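Local coordinates for protein signal recognition particle receptor FtsY (Sulfolobus acidocaldarius, PDB 5L3S) that acts as an archaeal receptor for the signal recognition particle, an SRP54-type protein with an N-terminal helical bundle beside a P-loop nucleotide-binding domain, at residues V43-K46 with I47-L51. Residues are numbered along the deposited sequence; the frame is centred on the assembly and turned at random.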
# COMPACT_ATOMS: atom_id res chain seq x y z
N VAL B 43 -12.05 -5.72 13.53
CA VAL B 43 -11.14 -6.10 14.61
C VAL B 43 -11.20 -5.10 15.76
O VAL B 43 -11.21 -5.47 16.93
CB VAL B 43 -9.70 -6.24 14.09
CG1 VAL B 43 -8.70 -6.43 15.24
CG2 VAL B 43 -9.62 -7.40 13.11
N THR B 44 -11.25 -3.81 15.42
CA THR B 44 -11.43 -2.75 16.41
C THR B 44 -12.68 -2.98 17.26
O THR B 44 -12.63 -2.88 18.49
CB THR B 44 -11.49 -1.38 15.71
OG1 THR B 44 -10.18 -1.04 15.26
CG2 THR B 44 -11.99 -0.29 16.66
N GLU B 45 -13.79 -3.29 16.61
CA GLU B 45 -15.02 -3.57 17.34
C GLU B 45 -14.89 -4.76 18.32
O GLU B 45 -15.32 -4.67 19.47
CB GLU B 45 -16.18 -3.80 16.38
CG GLU B 45 -17.51 -3.99 17.09
CD GLU B 45 -18.70 -3.89 16.16
OE1 GLU B 45 -18.49 -3.70 14.94
OE2 GLU B 45 -19.85 -4.00 16.65
N LYS B 46 -14.30 -5.85 17.86
CA LYS B 46 -14.17 -7.04 18.71
C LYS B 46 -13.26 -6.75 19.91
O LYS B 46 -13.56 -7.14 21.03
CB LYS B 46 -13.63 -8.23 17.93
CG LYS B 46 -14.60 -8.84 16.93
CD LYS B 46 -13.90 -9.84 16.04
CE LYS B 46 -14.86 -10.58 15.13
NZ LYS B 46 -14.13 -11.34 14.07
N ILE B 47 -12.16 -6.06 19.66
CA ILE B 47 -11.22 -5.74 20.73
C ILE B 47 -11.86 -4.85 21.79
O ILE B 47 -11.66 -5.05 23.00
CB ILE B 47 -9.96 -5.08 20.15
CG1 ILE B 47 -9.06 -6.16 19.54
CG2 ILE B 47 -9.19 -4.32 21.22
CD1 ILE B 47 -7.87 -5.62 18.82
N LEU B 48 -12.66 -3.89 21.35
CA LEU B 48 -13.31 -2.99 22.29
C LEU B 48 -14.47 -3.66 23.02
O LEU B 48 -14.78 -3.31 24.17
CB LEU B 48 -13.78 -1.73 21.57
CG LEU B 48 -12.63 -0.85 21.07
CD1 LEU B 48 -13.20 0.37 20.39
CD2 LEU B 48 -11.71 -0.46 22.21
N GLU B 49 -15.12 -4.61 22.36
CA GLU B 49 -16.16 -5.40 23.02
C GLU B 49 -15.52 -6.28 24.08
O GLU B 49 -16.09 -6.47 25.16
CB GLU B 49 -16.94 -6.26 22.02
CG GLU B 49 -17.96 -5.50 21.19
CD GLU B 49 -19.07 -4.90 22.04
OE1 GLU B 49 -19.63 -5.64 22.88
OE2 GLU B 49 -19.37 -3.70 21.87
N ASP B 50 -14.34 -6.82 23.77
CA ASP B 50 -13.57 -7.61 24.74
C ASP B 50 -13.26 -6.74 25.96
O ASP B 50 -13.40 -7.16 27.10
CB ASP B 50 -12.25 -8.11 24.14
CG ASP B 50 -12.42 -9.27 23.17
OD1 ASP B 50 -13.51 -9.89 23.16
OD2 ASP B 50 -11.46 -9.57 22.42
N LEU B 51 -12.82 -5.52 25.67
CA LEU B 51 -12.40 -4.56 26.68
C LEU B 51 -13.56 -4.21 27.62
O LEU B 51 -13.43 -4.30 28.85
CB LEU B 51 -11.85 -3.31 25.99
CG LEU B 51 -11.40 -2.16 26.89
CD1 LEU B 51 -10.31 -2.63 27.86
CD2 LEU B 51 -10.94 -0.98 26.04
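Val43 and Ile47 meet on one flank of helix 41-55, a turn apart, where the methyl CG1 of Val43 lies 3.8 Å from Ile47 CD1, the end of the longer branch. Ile47 CG1 sits beside its own backbone N (chi1 -78°), which sends this branch back toward the preceding turn, over the carbonyl oxygen of Val43, while the two side chains cross at a slant. Thr44 and Leu48 instead run side by side in the same direction: the threonine methyl CG2 comes within 4.0 Å of Leu48 CD1, and Leu48 CG packs against Thr44 O.

Four successive i to i+4 hydrogen bonds join the backbone, two of them linking the pairs just described. Ile47 N to Val43 O is the straightest, with an N-H...O angle of 165°; the amides of Leu48, Glu49 and Asp50 bond to the carbonyl oxygens of Thr44, Glu45 and Lys46, Asp50 N lying 2.9 Å from Lys46 O.

On the opposite flank the acidic side chains of Glu45 and Glu49 follow one another, their methylenes merely coming near each other, with 4.4 Å between Glu45 CG and Glu49 CG. Their carboxylates stay apart, OE2 of Glu45 being 5.3 Å from OE2 of Glu49, a like-charge pair that probably disfavours closer approach. Polar ends elsewhere turn to outside partners: Thr44 OG1 hydrogen-bonds to Ser40 O, one turn earlier, and Asp50 OD2 to Tyr264 OH.

Helix 20-36 covers Thr44 and Leu48, whereas Ile47 packs against Leu260 of helix 258-266 and Leu74 of helix 66-85. The arrangement is that of an amphipathic alpha-helix, its apolar flank built into the SRP54-type helical bundle and against helix 258-266 of the P-loop nucleotide-binding part of the chain.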